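Local atomic coordinates of BlEst2 (Bacillus licheniformis, PDB entry 6WPX), a protein that probably hydrolyses ester bonds as a secreted esterase or lipase, seen here in its propeptide form, whose C-terminal domain has autoinhibitory effects. Residues 116-121 and 255-260; 305-308 and 313-316; 439-442 and 448-451. All coordinates share one frame; numbering follows the deposited sequence.

How the interactions relate
The three contacts sample separate parts of the protein, in chain order. Interaction 1 ties the end of strand 113-118, in the mainly parallel sheet, to the loop before helix 260-267. Interaction 2 joins two antiparallel sheets, and interaction 3 packs a loop on a third antiparallel sheet, through strand 445-456. Interaction 1 lies about 34 Å from each of the others, centre to centre, and across the centre of the chain from both; interactions 2 and 3 are about 26 Å apart. None touches another. The common principle is an apolar contact that joins one layer or element of the fold to the next, first in the alpha/beta-hydrolase part, then twice in the mainly beta part.

Interaction 1: 116-121 and 255-260; sequences VSYSKG and FSIIKG
Tyr118 closes strand 113-118 and begins the sharp strand-turn-helix connection of the nucleophile elbow, and from there its ring meets Ile258 and Ile257 in the loop just before helix 260-267. The elbow is a type II' turn from Tyr118 to Gly121, with Ser119 in a backbone conformation of positive phi (53°). In alpha/beta hydrolases this position usually carries the nucleophilic serine; that Ser119 touches His254 is consistent with such a role here. The main contact is a CH-pi interaction: Ile258 CG2 stands over one face of the Tyr118 ring, 3.4 Å from its centroid and shifted toward the CD1 rim. Packing is tight there, with Ile258 CG2 only 3.2 Å from Tyr118 CD1. The two side chains meet at about a right angle, so the isoleucine presents a methyl to the ring instead of lying along it. The other face is covered from within the elbow itself, where Ser119 CB sits over the ring centre, 3.8 Å above its plane. Ile257 adds a second methyl, its CG2 lying 3.8 Å from Tyr118 CE1, and Ile258 CD1 reaches Tyr118 CE2 at 4.0 Å. With CG anti to the backbone N (chi1 169°), the phenol extends from the strand end toward the 3-10 segment 256-258. Its far end is polar and is held too: Tyr118 OH hydrogen-bonds to the carbonyl oxygen of His254. Putting an alanine here removes ring and hydroxyl together, which would probably open a gap beside the methyls of Ile257 and Ile258 and leave His254 O without this donor. The chemistry thus implies a ring clamped on both faces and fixed at its hydroxyl, linking the elbow to the loop that carries His254.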
loop_
_atom_site.group_PDB
_atom_site.type_symbol
_atom_site.label_atom_id
_atom_site.label_comp_id
_atom_site.label_asym_id
_atom_site.label_seq_id
_atom_site.Cartn_x
_atom_site.Cartn_y
_atom_site.Cartn_z
ATOM N N VAL A 116 -9.258 -15.031 9.978
ATOM C CA VAL A 116 -8.843 -14.975 8.571
ATOM C C VAL A 116 -9.056 -13.517 8.245
ATOM O O VAL A 116 -10.187 -13.045 8.222
ATOM C CB VAL A 116 -9.513 -15.955 7.580
ATOM C CG1 VAL A 116 -9.105 -15.608 6.131
ATOM C CG2 VAL A 116 -9.090 -17.396 7.900
ATOM N N SER A 117 -7.955 -12.787 8.127
ATOM C CA SER A 117 -7.977 -11.349 7.992
ATOM C C SER A 117 -7.374 -10.837 6.715
ATOM O O SER A 117 -6.248 -11.167 6.369
ATOM C CB SER A 117 -7.274 -10.735 9.191
ATOM O OG SER A 117 -7.893 -11.223 10.371
ATOM N N TYR A 118 -8.094 -9.952 6.061
ATOM C CA TYR A 118 -7.670 -9.380 4.796
ATOM C C TYR A 118 -7.137 -7.978 4.906
ATOM O O TYR A 118 -7.763 -7.146 5.557
ATOM C CB TYR A 118 -8.900 -9.371 3.879
ATOM C CG TYR A 118 -8.781 -8.594 2.577
ATOM C CD1 TYR A 118 -7.763 -8.877 1.664
ATOM C CD2 TYR A 118 -9.806 -7.748 2.160
ATOM C CE1 TYR A 118 -7.744 -8.299 0.396
ATOM C CE2 TYR A 118 -9.797 -7.160 0.896
ATOM C CZ TYR A 118 -8.762 -7.429 0.023
ATOM O OH TYR A 118 -8.761 -6.822 -1.204
ATOM N N SER A 119 -6.043 -7.674 4.151
ATOM C CA SER A 119 -5.521 -6.307 4.008
ATOM C C SER A 119 -5.281 -5.687 5.397
ATOM O O SER A 119 -4.761 -6.391 6.263
ATOM C CB SER A 119 -6.459 -5.517 3.078
ATOM O OG SER A 119 -6.404 -4.098 3.106
ATOM N N LYS A 120 -5.728 -4.449 5.666
ATOM C CA LYS A 120 -5.572 -3.828 6.971
ATOM C C LYS A 120 -6.188 -4.658 8.129
ATOM O O LYS A 120 -5.769 -4.512 9.280
ATOM C CB LYS A 120 -6.147 -2.399 6.947
ATOM C CG LYS A 120 -5.986 -1.682 8.282
ATOM C CD LYS A 120 -6.450 -0.212 8.238
ATOM C CE LYS A 120 -6.547 0.306 9.654
ATOM N NZ LYS A 120 -7.783 -0.200 10.295
ATOM N N GLY A 121 -7.190 -5.488 7.820
ATOM C CA GLY A 121 -7.804 -6.362 8.813
ATOM C C GLY A 121 -6.786 -7.237 9.536
ATOM O O GLY A 121 -7.004 -7.567 10.688
ATOM N N PHE A 255 -7.520 -8.195 -5.151
ATOM C CA PHE A 255 -8.955 -8.496 -5.137
ATOM C C PHE A 255 -9.209 -10.000 -5.138
ATOM O O PHE A 255 -10.069 -10.460 -4.414
ATOM C CB PHE A 255 -9.698 -7.841 -6.325
ATOM C CG PHE A 255 -9.581 -6.337 -6.432
ATOM C CD1 PHE A 255 -9.488 -5.545 -5.294
ATOM C CD2 PHE A 255 -9.633 -5.709 -7.665
ATOM C CE1 PHE A 255 -9.395 -4.155 -5.392
ATOM C CE2 PHE A 255 -9.565 -4.315 -7.760
ATOM C CZ PHE A 255 -9.437 -3.553 -6.624
ATOM N N SER A 256 -8.469 -10.762 -5.946
ATOM C CA SER A 256 -8.704 -12.197 -6.059
ATOM C C SER A 256 -8.301 -13.027 -4.803
ATOM O O SER A 256 -8.789 -14.146 -4.625
ATOM C CB SER A 256 -8.043 -12.752 -7.317
ATOM O OG SER A 256 -6.647 -12.895 -7.128
ATOM N N ILE A 257 -7.400 -12.495 -3.973
ATOM C CA ILE A 257 -6.881 -13.189 -2.782
ATOM C C ILE A 257 -7.980 -13.491 -1.732
ATOM O O ILE A 257 -7.779 -14.346 -0.878
ATOM C CB ILE A 257 -5.666 -12.436 -2.169
ATOM C CG1 ILE A 257 -4.783 -13.396 -1.322
ATOM C CG2 ILE A 257 -6.106 -11.173 -1.374
ATOM C CD1 ILE A 257 -3.456 -12.764 -0.819
ATOM N N ILE A 258 -9.120 -12.816 -1.808
ATOM C CA ILE A 258 -10.221 -13.080 -0.864
ATOM C C ILE A 258 -11.330 -13.902 -1.468
ATOM O O ILE A 258 -12.317 -14.168 -0.777
ATOM C CB ILE A 258 -10.787 -11.821 -0.169
ATOM C CG1 ILE A 258 -11.337 -10.791 -1.179
ATOM C CG2 ILE A 258 -9.729 -11.264 0.755
ATOM C CD1 ILE A 258 -12.366 -9.798 -0.550
ATOM N N LYS A 259 -11.218 -14.251 -2.763
ATOM C CA LYS A 259 -12.254 -15.069 -3.422
ATOM C C LYS A 259 -12.197 -16.476 -2.834
ATOM O O LYS A 259 -11.168 -17.151 -2.934
ATOM C CB LYS A 259 -12.071 -15.095 -4.956
ATOM C CG LYS A 259 -12.187 -13.720 -5.642
ATOM C CD LYS A 259 -13.585 -13.088 -5.504
ATOM C CE LYS A 259 -13.721 -11.809 -6.314
ATOM N NZ LYS A 259 -14.990 -11.085 -5.997
ATOM N N GLY A 260 -13.279 -16.865 -2.167
ATOM C CA GLY A 260 -13.418 -18.166 -1.521
ATOM C C GLY A 260 -12.919 -19.346 -2.321
ATOM O O GLY A 260 -12.048 -20.094 -1.847
#

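Interaction 2: 305-308 and 313-316; sequences FAVE and EITV
Phe305 and Ile314 meet head-on between two strands that belong to different sheets, and the contact they head is wholly apolar. Among the aromatic contacts, Ile314 CD1 comes up to the edge of the Phe305 ring close to its plane, 4.0 Å from CE2 and 4.1 Å from CZ of that ring. The same ring is approached obliquely by Val316, whose CG2 lies 4.4 Å from Phe305 CZ, a looser touch. The purely aliphatic contact is Val307 CG2 with Ile314 CD1 at 4.3 Å, so one delta methyl serves both residues, which lie on the same side of it. Ile314 reaches that place with CG1 set between the backbone N and the carbonyl carbon (chi1 55°), and the extended second torsion (165°) carries CD1 onward as the leading atom of the side chain. Polar groups turn elsewhere: Glu308 OE2, at the end of 305-308, forms a salt bridge with Arg465 and a hydrogen bond with Ser387.

The backbones are too far apart to pair, their short axes being 10.5 Å apart at closest approach and running at 158° to each other, nearly antiparallel. This is the face-to-face packing of a beta sandwich. Strand 300-307 is an outer strand of a four-stranded antiparallel sheet and pairs with strand 365-372, whereas strand 313-320 lies inside a five-stranded one, flanked by strands 377-386 and 353-360. Trp367 and Phe381, one from each sheet, meet the Phe305 ring and extend the aromatic part of the core they enclose.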
loop_
_atom_site.group_PDB
_atom_site.type_symbol
_atom_site.label_atom_id
_atom_site.label_comp_id
_atom_site.label_asym_id
_atom_site.label_seq_id
_atom_site.Cartn_x
_atom_site.Cartn_y
_atom_site.Cartn_z
ATOM N N PHE A 305 8.748 16.098 -18.670
ATOM C CA PHE A 305 9.577 15.141 -17.956
ATOM C C PHE A 305 10.653 14.619 -18.878
ATOM O O PHE A 305 10.399 14.361 -20.050
ATOM C CB PHE A 305 8.775 14.005 -17.280
ATOM C CG PHE A 305 8.096 13.004 -18.182
ATOM C CD1 PHE A 305 6.825 13.254 -18.695
ATOM C CD2 PHE A 305 8.695 11.787 -18.467
ATOM C CE1 PHE A 305 6.185 12.320 -19.518
ATOM C CE2 PHE A 305 8.058 10.850 -19.295
ATOM C CZ PHE A 305 6.801 11.114 -19.801
ATOM N N ALA A 306 11.851 14.474 -18.337
ATOM C CA ALA A 306 13.007 13.940 -19.019
ATOM C C ALA A 306 12.928 12.418 -19.033
ATOM O O ALA A 306 12.511 11.782 -18.053
ATOM C CB ALA A 306 14.280 14.376 -18.302
ATOM N N VAL A 307 13.336 11.841 -20.158
ATOM C CA VAL A 307 13.494 10.399 -20.300
ATOM C C VAL A 307 14.935 10.286 -20.754
ATOM O O VAL A 307 15.278 10.777 -21.831
ATOM C CB VAL A 307 12.511 9.714 -21.283
ATOM C CG1 VAL A 307 12.932 8.256 -21.553
ATOM C CG2 VAL A 307 11.081 9.764 -20.746
ATOM N N GLU A 308 15.781 9.690 -19.919
ATOM C CA GLU A 308 17.187 9.498 -20.246
ATOM C C GLU A 308 17.357 8.446 -21.373
ATOM O O GLU A 308 16.404 7.746 -21.737
ATOM C CB GLU A 308 17.985 9.117 -18.976
ATOM C CG GLU A 308 17.700 7.731 -18.421
ATOM C CD GLU A 308 16.542 7.615 -17.444
ATOM O OE1 GLU A 308 15.741 8.571 -17.315
ATOM O OE2 GLU A 308 16.419 6.533 -16.824
ATOM N N GLU A 313 11.462 0.869 -20.705
ATOM C CA GLU A 313 10.039 1.138 -20.625
ATOM C C GLU A 313 9.750 2.246 -19.651
ATOM O O GLU A 313 10.408 2.379 -18.624
ATOM C CB GLU A 313 9.283 -0.125 -20.143
ATOM C CG GLU A 313 7.771 -0.041 -20.303
ATOM C CD GLU A 313 6.961 -1.240 -19.850
ATOM O OE1 GLU A 313 7.359 -1.907 -18.871
ATOM O OE2 GLU A 313 5.889 -1.481 -20.449
ATOM N N ILE A 314 8.701 2.998 -19.947
ATOM C CA ILE A 314 8.114 3.961 -19.043
ATOM C C ILE A 314 6.642 3.578 -18.930
ATOM O O ILE A 314 6.047 3.126 -19.905
ATOM C CB ILE A 314 8.304 5.475 -19.423
ATOM C CG1 ILE A 314 7.792 5.802 -20.847
ATOM C CG2 ILE A 314 9.763 5.945 -19.219
ATOM C CD1 ILE A 314 7.605 7.308 -21.161
ATOM N N THR A 315 6.073 3.744 -17.737
ATOM C CA THR A 315 4.631 3.647 -17.520
ATOM C C THR A 315 4.293 5.070 -17.131
ATOM O O THR A 315 5.081 5.721 -16.433
ATOM C CB THR A 315 4.172 2.525 -16.589
ATOM O OG1 THR A 315 4.400 2.872 -15.220
ATOM C CG2 THR A 315 4.778 1.140 -16.945
ATOM N N VAL A 316 3.199 5.585 -17.672
ATOM C CA VAL A 316 2.802 6.989 -17.537
ATOM C C VAL A 316 1.381 7.010 -17.017
ATOM O O VAL A 316 0.496 6.397 -17.603
ATOM C CB VAL A 316 2.953 7.728 -18.901
ATOM C CG1 VAL A 316 2.657 9.221 -18.774
ATOM C CG2 VAL A 316 4.336 7.516 -19.504
#

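Interaction 3: 439-442 and 448-451; sequences LSFK and SVTI
Phe441 and Val449 point at each other from opposite directions, the phenylalanine offering the edge of its ring and the valine a methyl. Val449 CG2 lies in the plane of that ring, 3.6 Å from Phe441 CE1 and 3.9 Å from Phe441 CZ. Leu439 comes to the same valine at a slant and takes the other branch: its CD2 stands 3.8 Å from Val449 CG1. The division follows from the rotation of the valine, whose CG1 is anti to the backbone N (chi1 -171°) while CG2 is anti to the carbonyl carbon. One side chain of the strand is thereby gripped by two from the loop, two residues apart and both directed toward the sheet. Around it, Tyr447 meets the Phe441 ring edge-to-face, Ile471 touches that ring from strand 462-473, and Val411 of strand 407-417 touches both Leu439 and Val449.

Such a loop returning over a sheet belongs to a beta-alpha-beta crossover: the chain leaves strand 420-431, passes through helix 432-438 and residues 439-442, and enters the parallel strand 445-456 with strand 407-417 lying between the two.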
loop_
_atom_site.group_PDB
_atom_site.type_symbol
_atom_site.label_atom_id
_atom_site.label_comp_id
_atom_site.label_asym_id
_atom_site.label_seq_id
_atom_site.Cartn_x
_atom_site.Cartn_y
_atom_site.Cartn_z
ATOM N N LEU A 439 17.776 17.838 5.887
ATOM C CA LEU A 439 16.754 16.930 6.418
ATOM C C LEU A 439 16.820 16.737 7.940
ATOM O O LEU A 439 17.600 15.915 8.434
ATOM C CB LEU A 439 16.773 15.571 5.675
ATOM C CG LEU A 439 16.485 15.581 4.155
ATOM C CD1 LEU A 439 16.623 14.200 3.558
ATOM C CD2 LEU A 439 15.110 16.106 3.850
ATOM N N SER A 440 15.977 17.501 8.677
ATOM C CA SER A 440 15.860 17.458 10.140
ATOM C C SER A 440 14.575 16.736 10.573
ATOM O O SER A 440 13.500 17.020 10.039
ATOM C CB SER A 440 15.897 18.865 10.726
ATOM O OG SER A 440 17.123 19.513 10.431
ATOM N N PHE A 441 14.688 15.805 11.547
ATOM C CA PHE A 441 13.546 15.017 12.048
ATOM C C PHE A 441 13.531 14.992 13.579
ATOM O O PHE A 441 13.380 13.934 14.190
ATOM C CB PHE A 441 13.548 13.591 11.455
ATOM C CG PHE A 441 13.598 13.552 9.951
ATOM C CD1 PHE A 441 12.441 13.684 9.201
ATOM C CD2 PHE A 441 14.810 13.437 9.283
ATOM C CE1 PHE A 441 12.496 13.709 7.809
ATOM C CE2 PHE A 441 14.861 13.442 7.890
ATOM C CZ PHE A 441 13.704 13.589 7.161
ATOM N N LYS A 442 13.703 16.173 14.189
ATOM C CA LYS A 442 13.758 16.313 15.642
ATOM C C LYS A 442 12.388 16.206 16.304
ATOM O O LYS A 442 12.260 15.525 17.328
ATOM C CB LYS A 442 14.488 17.604 16.051
ATOM N N SER A 448 6.414 12.921 5.681
ATOM C CA SER A 448 6.461 12.474 4.315
ATOM C C SER A 448 7.447 13.423 3.648
ATOM O O SER A 448 7.266 14.624 3.716
ATOM C CB SER A 448 5.103 12.508 3.640
ATOM O OG SER A 448 5.364 12.120 2.304
ATOM N N VAL A 449 8.535 12.889 3.089
ATOM C CA VAL A 449 9.547 13.693 2.443
ATOM C C VAL A 449 9.624 13.339 0.989
ATOM O O VAL A 449 9.771 12.179 0.643
ATOM C CB VAL A 449 10.926 13.619 3.154
ATOM C CG1 VAL A 449 11.887 14.651 2.573
ATOM C CG2 VAL A 449 10.777 13.828 4.662
ATOM N N THR A 450 9.483 14.352 0.137
ATOM C CA THR A 450 9.594 14.222 -1.309
ATOM C C THR A 450 10.897 14.869 -1.735
ATOM O O THR A 450 11.072 16.067 -1.547
ATOM C CB THR A 450 8.389 14.841 -2.019
ATOM O OG1 THR A 450 7.221 14.107 -1.671
ATOM C CG2 THR A 450 8.530 14.787 -3.520
ATOM N N ILE A 451 11.796 14.089 -2.335
ATOM C CA ILE A 451 13.085 14.579 -2.817
ATOM C C ILE A 451 13.078 14.484 -4.327
ATOM O O ILE A 451 13.046 13.381 -4.877
ATOM C CB ILE A 451 14.299 13.823 -2.182
ATOM C CG1 ILE A 451 14.277 13.893 -0.631
ATOM C CG2 ILE A 451 15.643 14.354 -2.742
ATOM C CD1 ILE A 451 13.891 12.583 -0.006
#